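Local coordinates for protein, Family 18 Chitinase (Crocus vernus, PDB 3SIM), which probably hydrolyses the beta-1,4 linkages of chitin, as a family 18 glycosyl hydrolase built on a TIM barrel, at residues E5-P10 with W253-S258; S34-Y39 with V54-S59; I141-T146 with N174-A179. All blocks are in the same frame, centred on the assembly; numbering follows the deposited sequence.

Contacts 1 and 2 are neighbours, their centres 13 Å apart, on adjacent parallel strands 2-7 and 28-37 of the TIM barrel. They meet directly: S34 N lies 2.8 Å from I7 O, a probable hydrogen bond, and Y9 CG packs 4.0 Å from F35 CE2. Contact 1 closes the barrel between its first and last strands and, through the Y6 hydroxyl, makes a weak hydrogen bond to D123 of the family's DxDxE motif, where the active site is expected. Contact 2 extends the sheet outward on strand 28-37. Contact 3 lies apart among the outer helices, its centre about 27 Å from that of contact 1 and 23 Å from that of contact 2, touching neither.

Contact 1: residues E5-P10 with W253-S258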
loop_
_atom_site.group_PDB
_atom_site.type_symbol
_atom_site.label_atom_id
_atom_site.label_comp_id
_atom_site.label_asym_id
_atom_site.label_seq_id
_atom_site.Cartn_x
_atom_site.Cartn_y
_atom_site.Cartn_z
ATOM N N GLU A 5 5.983 2.698 4.480
ATOM C CA GLU A 5 6.992 1.787 3.965
ATOM C C GLU A 5 6.477 0.405 3.548
ATOM O O GLU A 5 6.199 -0.402 4.372
ATOM C CB GLU A 5 8.130 1.634 4.975
ATOM C CG GLU A 5 9.338 0.872 4.534
ATOM C CD GLU A 5 10.355 1.694 3.647
ATOM O OE1 GLU A 5 10.142 2.838 3.386
ATOM O OE2 GLU A 5 11.343 1.180 3.219
ATOM N N TYR A 6 6.368 0.146 2.253
ATOM C CA TYR A 6 6.048 -1.206 1.786
ATOM C C TYR A 6 7.217 -2.219 2.081
ATOM O O TYR A 6 8.321 -1.847 1.986
ATOM C CB TYR A 6 5.568 -1.241 0.339
ATOM C CG TYR A 6 4.197 -0.619 0.132
ATOM C CD1 TYR A 6 3.072 -1.376 -0.020
ATOM C CD2 TYR A 6 4.027 0.731 0.211
ATOM C CE1 TYR A 6 1.830 -0.766 -0.189
ATOM C CE2 TYR A 6 2.833 1.327 0.078
ATOM C CZ TYR A 6 1.726 0.598 -0.123
ATOM O OH TYR A 6 0.556 1.225 -0.264
ATOM N N ILE A 7 6.899 -3.425 2.486
ATOM C CA ILE A 7 7.882 -4.430 2.851
ATOM C C ILE A 7 7.406 -5.886 2.690
ATOM O O ILE A 7 6.282 -6.234 2.901
ATOM C CB ILE A 7 8.460 -4.212 4.312
ATOM C CG1 ILE A 7 9.615 -5.182 4.660
ATOM C CG2 ILE A 7 7.437 -4.396 5.298
ATOM C CD1 ILE A 7 10.378 -4.808 5.771
ATOM N N GLY A 8 8.388 -6.709 2.377
ATOM C CA GLY A 8 8.252 -8.078 1.969
ATOM C C GLY A 8 8.150 -8.529 0.502
ATOM O O GLY A 8 7.932 -9.653 0.289
ATOM N N TYR A 9 8.278 -7.602 -0.439
ATOM C CA TYR A 9 8.342 -7.821 -1.857
ATOM C C TYR A 9 9.275 -6.765 -2.509
ATOM O O TYR A 9 9.230 -5.645 -2.145
ATOM C CB TYR A 9 6.947 -7.773 -2.452
ATOM C CG TYR A 9 6.828 -8.319 -3.851
ATOM C CD1 TYR A 9 6.562 -9.628 -4.077
ATOM C CD2 TYR A 9 6.999 -7.514 -4.915
ATOM C CE1 TYR A 9 6.478 -10.104 -5.303
ATOM C CE2 TYR A 9 6.899 -7.964 -6.149
ATOM C CZ TYR A 9 6.647 -9.256 -6.355
ATOM O OH TYR A 9 6.554 -9.667 -7.605
ATOM N N PRO A 10 10.109 -7.151 -3.464
ATOM C CA PRO A 10 10.236 -8.484 -4.029
ATOM C C PRO A 10 10.713 -9.537 -2.999
ATOM O O PRO A 10 11.231 -9.197 -2.002
ATOM C CB PRO A 10 11.316 -8.307 -5.100
ATOM C CG PRO A 10 11.451 -6.893 -5.331
ATOM C CD PRO A 10 10.895 -6.166 -4.222
ATOM N N TRP A 253 8.061 2.278 -2.073
ATOM C CA TRP A 253 8.116 0.931 -2.621
ATOM C C TRP A 253 9.602 0.585 -2.992
ATOM O O TRP A 253 10.107 1.071 -3.919
ATOM C CB TRP A 253 7.175 0.832 -3.846
ATOM C CG TRP A 253 5.704 0.619 -3.612
ATOM C CD1 TRP A 253 5.066 -0.563 -3.529
ATOM C CD2 TRP A 253 4.691 1.613 -3.468
ATOM N NE1 TRP A 253 3.757 -0.381 -3.298
ATOM C CE2 TRP A 253 3.489 0.950 -3.274
ATOM C CE3 TRP A 253 4.690 2.998 -3.474
ATOM C CZ2 TRP A 253 2.304 1.621 -3.092
ATOM C CZ3 TRP A 253 3.509 3.653 -3.279
ATOM C CH2 TRP A 253 2.335 2.964 -3.102
ATOM N N THR A 254 10.314 -0.196 -2.213
ATOM C CA THR A 254 9.897 -0.906 -1.037
ATOM C C THR A 254 11.157 -1.054 -0.154
ATOM O O THR A 254 12.237 -0.778 -0.612
ATOM C CB THR A 254 9.407 -2.377 -1.368
ATOM O OG1 THR A 254 10.504 -3.162 -1.776
ATOM C CG2 THR A 254 8.261 -2.432 -2.399
ATOM N N ALA A 255 11.019 -1.528 1.077
ATOM C CA ALA A 255 12.199 -1.731 1.931
ATOM C C ALA A 255 13.179 -2.769 1.272
ATOM O O ALA A 255 14.354 -2.690 1.369
ATOM C CB ALA A 255 11.795 -2.156 3.294
ATOM N N ASP A 256 12.588 -3.713 0.585
ATOM C CA ASP A 256 13.295 -4.779 -0.029
ATOM C C ASP A 256 14.263 -4.296 -1.130
ATOM O O ASP A 256 15.347 -4.731 -1.169
ATOM C CB ASP A 256 12.313 -5.834 -0.492
ATOM C CG ASP A 256 11.438 -6.338 0.645
ATOM O OD1 ASP A 256 10.482 -5.704 1.005
ATOM O OD2 ASP A 256 11.785 -7.305 1.209
ATOM N N THR A 257 13.794 -3.420 -1.985
ATOM C CA THR A 257 14.618 -2.701 -2.948
ATOM C C THR A 257 15.618 -1.724 -2.363
ATOM O O THR A 257 16.661 -1.609 -2.846
ATOM C CB THR A 257 13.857 -2.149 -4.195
ATOM O OG1 THR A 257 12.982 -1.098 -3.842
ATOM C CG2 THR A 257 13.129 -3.269 -4.881
ATOM N N SER A 258 15.252 -1.071 -1.280
ATOM C CA SER A 258 16.084 -0.117 -0.610
ATOM C C SER A 258 17.360 -0.671 0.004
ATOM O O SER A 258 18.193 0.087 0.299
ATOM C CB SER A 258 15.304 0.748 0.407
ATOM O OG SER A 258 14.351 1.522 -0.176
HETATM O O HOH W 1 11.765 -10.211 0.485
#
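A255 N donates a nearly straight bond to Y6 O (2.9 Å, 170°), carrying on the parallel pairing of strands 2-7 and 250-253, the first and last of the TIM barrel, into the loops at their C-terminal ends. There the Y6 ring lies face to face on the five-membered ring of W253, centroids 3.8 Å apart and planes 17° from parallel, with both side chains pointing the same way. The Y6 hydroxyl bonds to S160 and N184 and weakly to D123 of the DxDxE motif, while K188 makes a cation-pi contact with W253; the cis peptide after this tryptophan recalls the one that flanks the substrate site in family 18 relatives. T254 turns OG1 between its backbone N and carbonyl carbon (chi1 69°). From there it donates to Y9 O (2.8 Å), in the carbonyl plane. As N-cap, T254 OG1 also accepts a weak bond from T257 N and another from D256 N. D256 OD1 accepts two weak bonds, from G8 N and Y9 N, at the turn where the positive phi of G8 calls for glycine; OD2 bonds to S13. E5 OE2 rests 3.3 Å from A255 CA. Beyond the cis peptide before P10, the proline's CD packs 3.7 Å from T257 CG2, and a water donates to both P10 O (2.7 Å) and D256 OD2 (3.0 Å).

Contact 2: residues S34-Y39 with V54-S59; sequences SFAVDY and VFWDSS
F55 and W56 turn opposite ways to meet strand 28-37: F55 sets CG anti to its carbonyl carbon (chi1 -71°), which lays its ring beside V37, whereas W56 tucks CG between its own N and carbonyl carbon (chi1 71°), bringing the six-membered ring up to F35 and A36. The short strand 53-54 pairs antiparallel with the barrel strand through A36 and V54, a non-hydrogen-bonded pair. Next to it, F55 N donates to F35 O (2.9 Å), almost in line with the C=O bond. The same oxygen lies near the plane of the indole, 3.3 Å from W56 CE3 at the ring's edge, while V54 CG1 covers one indole face. V37 CG2 approaches F55 CD1 to 3.6 Å, the two side chains crossing at about a right angle. The outer rim of the phenyl faces carbonyls: V37 O lies 3.7 Å from F55 CE1, and Y39 O 3.7 Å from F55 CZ. Were F55 an alanine, V37 CG2 would lose the phenyl ring and a gap would probably open between V37 and V87. L61 O takes the indole N-H of W56, and Y117 packs edge-to-face on the indole. A water links strand 28-37 to the loop after strand 53-54, donating to S34 O (2.7 Å) and, weakly, to F55 O. S34 is followed by a cis peptide, as in family 18 relatives. The F55 N to F35 O bond continues the pairing that V37 makes with N53, while both aromatic rings turn C-H edges to carbonyl oxygens, probably a weakly favourable match.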
loop_
_atom_site.group_PDB
_atom_site.type_symbol
_atom_site.label_atom_id
_atom_site.label_comp_id
_atom_site.label_asym_id
_atom_site.label_seq_id
_atom_site.Cartn_x
_atom_site.Cartn_y
_atom_site.Cartn_z
ATOM N N SER A 34 3.629 -6.961 2.188
ATOM C CA SER A 34 3.241 -7.308 0.848
ATOM C C SER A 34 3.617 -8.717 0.402
ATOM O O SER A 34 4.757 -9.011 0.303
ATOM C CB SER A 34 3.840 -6.307 -0.153
ATOM O OG SER A 34 4.231 -5.101 0.390
ATOM N N PHE A 35 2.670 -9.573 0.098
ATOM C CA PHE A 35 1.250 -9.378 0.044
ATOM C C PHE A 35 0.451 -10.581 0.652
ATOM O O PHE A 35 0.945 -11.646 0.800
ATOM C CB PHE A 35 0.795 -9.211 -1.407
ATOM C CG PHE A 35 1.353 -8.017 -2.119
ATOM C CD1 PHE A 35 0.694 -6.839 -2.116
ATOM C CD2 PHE A 35 2.528 -8.100 -2.812
ATOM C CE1 PHE A 35 1.182 -5.777 -2.766
ATOM C CE2 PHE A 35 3.030 -7.014 -3.472
ATOM C CZ PHE A 35 2.358 -5.854 -3.448
ATOM N N ALA A 36 -0.793 -10.330 0.978
ATOM C CA ALA A 36 -1.788 -11.347 1.143
ATOM C C ALA A 36 -2.609 -11.388 -0.138
ATOM O O ALA A 36 -3.043 -10.385 -0.594
ATOM C CB ALA A 36 -2.649 -11.083 2.309
ATOM N N VAL A 37 -2.747 -12.580 -0.699
ATOM C CA VAL A 37 -3.396 -12.851 -1.964
ATOM C C VAL A 37 -4.416 -14.000 -1.882
ATOM O O VAL A 37 -4.128 -15.014 -1.333
ATOM C CB VAL A 37 -2.373 -13.174 -3.104
ATOM C CG1 VAL A 37 -2.998 -13.073 -4.425
ATOM C CG2 VAL A 37 -1.179 -12.318 -3.082
ATOM N N ASP A 38 -5.567 -13.825 -2.490
ATOM C CA ASP A 38 -6.565 -14.875 -2.593
ATOM C C ASP A 38 -6.346 -15.815 -3.796
ATOM O O ASP A 38 -7.179 -15.935 -4.651
ATOM C CB ASP A 38 -7.997 -14.348 -2.511
ATOM C CG ASP A 38 -8.363 -13.335 -3.613
ATOM O OD1 ASP A 38 -7.521 -12.616 -4.105
ATOM O OD2 ASP A 38 -9.499 -13.349 -3.980
ATOM N N TYR A 39 -5.183 -16.443 -3.789
ATOM C CA TYR A 39 -4.729 -17.410 -4.750
ATOM C C TYR A 39 -4.063 -18.546 -3.996
ATOM O O TYR A 39 -3.585 -18.358 -2.919
ATOM C CB TYR A 39 -3.756 -16.790 -5.758
ATOM C CG TYR A 39 -4.346 -16.174 -7.035
ATOM C CD1 TYR A 39 -4.001 -16.653 -8.293
ATOM C CD2 TYR A 39 -5.235 -15.109 -6.979
ATOM C CE1 TYR A 39 -4.534 -16.093 -9.419
ATOM C CE2 TYR A 39 -5.762 -14.559 -8.101
ATOM C CZ TYR A 39 -5.413 -15.048 -9.327
ATOM O OH TYR A 39 -5.917 -14.486 -10.425
ATOM N N VAL A 54 -0.899 -15.995 2.807
ATOM C CA VAL A 54 0.214 -15.141 3.135
ATOM C C VAL A 54 1.408 -15.327 2.161
ATOM O O VAL A 54 1.926 -16.352 2.128
ATOM C CB VAL A 54 0.655 -15.373 4.594
ATOM C CG1 VAL A 54 2.004 -14.810 4.876
ATOM C CG2 VAL A 54 -0.347 -14.837 5.561
ATOM N N PHE A 55 1.782 -14.336 1.368
ATOM C CA PHE A 55 2.887 -14.498 0.412
ATOM C C PHE A 55 4.230 -13.859 0.757
ATOM O O PHE A 55 5.185 -14.025 0.085
ATOM C CB PHE A 55 2.440 -14.206 -1.008
ATOM C CG PHE A 55 1.540 -15.249 -1.594
ATOM C CD1 PHE A 55 0.213 -15.203 -1.372
ATOM C CD2 PHE A 55 2.021 -16.275 -2.363
ATOM C CE1 PHE A 55 -0.598 -16.137 -1.866
ATOM C CE2 PHE A 55 1.193 -17.203 -2.886
ATOM C CZ PHE A 55 -0.112 -17.146 -2.627
ATOM N N TRP A 56 4.244 -13.087 1.827
ATOM C CA TRP A 56 5.489 -12.687 2.442
ATOM C C TRP A 56 6.016 -13.784 3.323
ATOM O O TRP A 56 5.318 -14.716 3.612
ATOM C CB TRP A 56 5.430 -11.372 3.239
ATOM C CG TRP A 56 4.694 -11.401 4.502
ATOM C CD1 TRP A 56 5.196 -11.585 5.730
ATOM C CD2 TRP A 56 3.315 -11.242 4.662
ATOM N NE1 TRP A 56 4.224 -11.565 6.653
ATOM C CE2 TRP A 56 3.045 -11.342 6.026
ATOM C CE3 TRP A 56 2.265 -10.997 3.787
ATOM C CZ2 TRP A 56 1.789 -11.220 6.522
ATOM C CZ3 TRP A 56 1.042 -10.885 4.279
ATOM C CH2 TRP A 56 0.796 -11.003 5.631
ATOM N N ASP A 57 7.249 -13.615 3.733
ATOM C CA ASP A 57 7.963 -14.605 4.532
ATOM C C ASP A 57 7.773 -14.399 6.058
ATOM O O ASP A 57 8.409 -13.586 6.667
ATOM C CB ASP A 57 9.441 -14.673 4.072
ATOM C CG ASP A 57 10.261 -15.787 4.760
ATOM O OD1 ASP A 57 9.854 -16.359 5.709
ATOM O OD2 ASP A 57 11.332 -16.023 4.326
ATOM N N SER A 58 6.903 -15.214 6.616
ATOM C CA SER A 58 6.559 -15.166 8.019
ATOM C C SER A 58 7.712 -15.464 8.964
ATOM O O SER A 58 7.714 -15.042 10.032
ATOM C CB SER A 58 5.334 -15.993 8.374
ATOM O OG SER A 58 5.504 -17.349 8.283
ATOM N N SER A 59 8.707 -16.174 8.503
ATOM C CA SER A 59 9.859 -16.375 9.314
ATOM C C SER A 59 10.768 -15.160 9.519
ATOM O O SER A 59 11.567 -15.123 10.377
ATOM C CB SER A 59 10.607 -17.593 8.902
ATOM O OG SER A 59 11.562 -17.242 8.013
HETATM O O HOH W 2 4.954 -11.184 -1.234
#

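Contact 3: residues I141-T146 with N174-A179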
loop_
_atom_site.group_PDB
_atom_site.type_symbol
_atom_site.label_atom_id
_atom_site.label_comp_id
_atom_site.label_asym_id
_atom_site.label_seq_id
_atom_site.Cartn_x
_atom_site.Cartn_y
_atom_site.Cartn_z
ATOM N N ILE A 141 -14.728 -4.945 -1.932
ATOM C CA ILE A 141 -13.798 -4.212 -1.116
ATOM C C ILE A 141 -14.474 -3.292 -0.095
ATOM O O ILE A 141 -14.050 -3.233 1.007
ATOM C CB ILE A 141 -12.729 -3.440 -1.923
ATOM C CG1 ILE A 141 -12.068 -4.362 -2.938
ATOM C CG2 ILE A 141 -11.723 -2.758 -1.022
ATOM C CD1 ILE A 141 -11.281 -5.424 -2.357
ATOM N N GLY A 142 -15.502 -2.586 -0.532
ATOM C CA GLY A 142 -16.243 -1.696 0.343
ATOM C C GLY A 142 -16.874 -2.454 1.505
ATOM O O GLY A 142 -16.649 -2.086 2.594
ATOM N N ARG A 143 -17.550 -3.570 1.249
ATOM C CA ARG A 143 -18.102 -4.386 2.313
ATOM C C ARG A 143 -17.013 -4.951 3.250
ATOM O O ARG A 143 -17.157 -4.881 4.391
ATOM C CB ARG A 143 -19.033 -5.490 1.792
ATOM C CG ARG A 143 -20.407 -4.998 1.382
ATOM C CD ARG A 143 -21.273 -6.043 0.687
ATOM N NE ARG A 143 -21.527 -7.223 1.468
ATOM C CZ ARG A 143 -22.242 -8.258 1.066
ATOM N NH1 ARG A 143 -22.386 -9.278 1.861
ATOM N NH2 ARG A 143 -22.778 -8.276 -0.118
ATOM N N LEU A 144 -15.897 -5.406 2.711
ATOM C CA LEU A 144 -14.793 -5.895 3.518
ATOM C C LEU A 144 -14.232 -4.840 4.479
ATOM O O LEU A 144 -14.174 -5.121 5.608
ATOM C CB LEU A 144 -13.634 -6.260 2.607
ATOM C CG LEU A 144 -12.573 -7.301 2.931
ATOM C CD1 LEU A 144 -11.204 -7.051 2.297
ATOM C CD2 LEU A 144 -12.496 -7.805 4.343
ATOM N N ILE A 145 -13.881 -3.663 4.013
ATOM C CA ILE A 145 -13.356 -2.652 4.890
ATOM C C ILE A 145 -14.378 -2.228 5.965
ATOM O O ILE A 145 -14.051 -2.203 7.074
ATOM C CB ILE A 145 -12.883 -1.449 4.100
ATOM C CG1 ILE A 145 -11.754 -1.857 3.164
ATOM C CG2 ILE A 145 -12.520 -0.282 5.017
ATOM C CD1 ILE A 145 -11.474 -0.906 2.122
ATOM N N THR A 146 -15.610 -2.012 5.553
ATOM C CA THR A 146 -16.688 -1.560 6.399
ATOM C C THR A 146 -16.900 -2.584 7.523
ATOM O O THR A 146 -16.879 -2.214 8.650
ATOM C CB THR A 146 -18.019 -1.298 5.603
ATOM O OG1 THR A 146 -17.887 -0.221 4.681
ATOM C CG2 THR A 146 -19.111 -0.973 6.540
ATOM N N ASN A 174 -15.861 6.640 -4.618
ATOM C CA ASN A 174 -17.148 7.272 -4.669
ATOM C C ASN A 174 -18.261 6.488 -3.941
ATOM O O ASN A 174 -19.048 7.068 -3.298
ATOM C CB ASN A 174 -17.563 7.608 -6.095
ATOM C CG ASN A 174 -16.650 8.624 -6.769
ATOM O OD1 ASN A 174 -16.382 8.507 -7.904
ATOM N ND2 ASN A 174 -16.214 9.592 -6.059
ATOM N N GLU A 175 -18.263 5.185 -4.067
ATOM C CA GLU A 175 -19.138 4.334 -3.279
ATOM C C GLU A 175 -18.914 4.184 -1.740
ATOM O O GLU A 175 -19.828 3.892 -1.054
ATOM C CB GLU A 175 -19.392 2.983 -3.965
ATOM C CG GLU A 175 -20.011 3.086 -5.354
ATOM C CD GLU A 175 -20.110 1.730 -6.065
ATOM O OE1 GLU A 175 -20.447 0.769 -5.449
ATOM O OE2 GLU A 175 -19.884 1.603 -7.247
ATOM N N TYR A 176 -17.676 4.275 -1.279
ATOM C CA TYR A 176 -17.273 4.027 0.108
ATOM C C TYR A 176 -16.277 5.046 0.703
ATOM O O TYR A 176 -15.396 4.679 1.407
ATOM C CB TYR A 176 -16.769 2.583 0.317
ATOM C CG TYR A 176 -17.786 1.508 0.036
ATOM C CD1 TYR A 176 -18.510 0.948 1.032
ATOM C CD2 TYR A 176 -18.043 1.120 -1.248
ATOM C CE1 TYR A 176 -19.474 -0.038 0.763
ATOM C CE2 TYR A 176 -18.970 0.210 -1.555
ATOM C CZ TYR A 176 -19.711 -0.406 -0.548
ATOM O OH TYR A 176 -20.629 -1.341 -0.873
ATOM N N LYS A 177 -16.469 6.320 0.435
ATOM C CA LYS A 177 -15.512 7.388 0.780
ATOM C C LYS A 177 -15.229 7.475 2.278
ATOM O O LYS A 177 -14.118 7.619 2.643
ATOM C CB LYS A 177 -15.854 8.748 0.141
ATOM C CG LYS A 177 -15.577 9.975 0.992
ATOM C CD LYS A 177 -16.757 10.328 1.813
ATOM C CE LYS A 177 -17.860 11.038 1.032
ATOM N NZ LYS A 177 -19.185 10.661 1.466
ATOM N N ASN A 178 -16.215 7.274 3.117
ATOM C CA ASN A 178 -15.955 7.227 4.546
ATOM C C ASN A 178 -15.189 6.023 5.104
ATOM O O ASN A 178 -14.820 6.037 6.214
ATOM C CB ASN A 178 -17.215 7.389 5.348
ATOM C CG ASN A 178 -18.131 6.296 5.154
ATOM O OD1 ASN A 178 -17.916 5.171 5.564
ATOM N N ALA A 179 -15.032 4.964 4.342
ATOM C CA ALA A 179 -14.245 3.814 4.755
ATOM C C ALA A 179 -12.726 3.852 4.487
ATOM O O ALA A 179 -11.996 3.095 5.065
ATOM C CB ALA A 179 -14.834 2.535 4.214
#
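G142 CA sits squarely over the centre of the Y176 ring, 3.4 Å from the centroid and only 7° off the normal, a CH-pi contact that presses the phenol flat on helix 134-150. Around this point the ring also meets the backbone of the helix, with Y176 CE1 3.6 Å from G142 C, and the T146 hydroxyl comes in obliquely, OG1 3.9 Å from Y176 CD1. The absence of a side chain at G142 is what admits the ring so close: a beta carbon there would point at Y176 and run into CE2. Y176 is the first residue to leave helical geometry after helix 166-175, and with CG anti to its carbonyl carbon (chi1 -62°) the side chain reaches over to its neighbour. The two helices are successive outer helices of the TIM barrel, and the contact joins the middle of one to the turn that leads from the other toward strand 182-184. One turn along helix 134-150, I145 points CG2 at A179, 3.7 Å from its CB and 3.4 Å from its carbonyl O. T146 OG1 donates to G142 O (3.1 Å) from above the carbonyl plane, 42° out of it, and that oxygen takes T146 N as well; this bond ties down the hydroxyl between the ring and the A179 methyl. R143 sends its aliphatic CG past the phenol OH, while its guanidinium forms a salt bridge with D100 on helix 99-116. Between 141-146 and 174-179 the pairing is by carbon, an aromatic face against a glycine and methyl against methyl, so closeness of fit is what counts there; K149, further along the same helix, adds a polar tie by donating to A179 O.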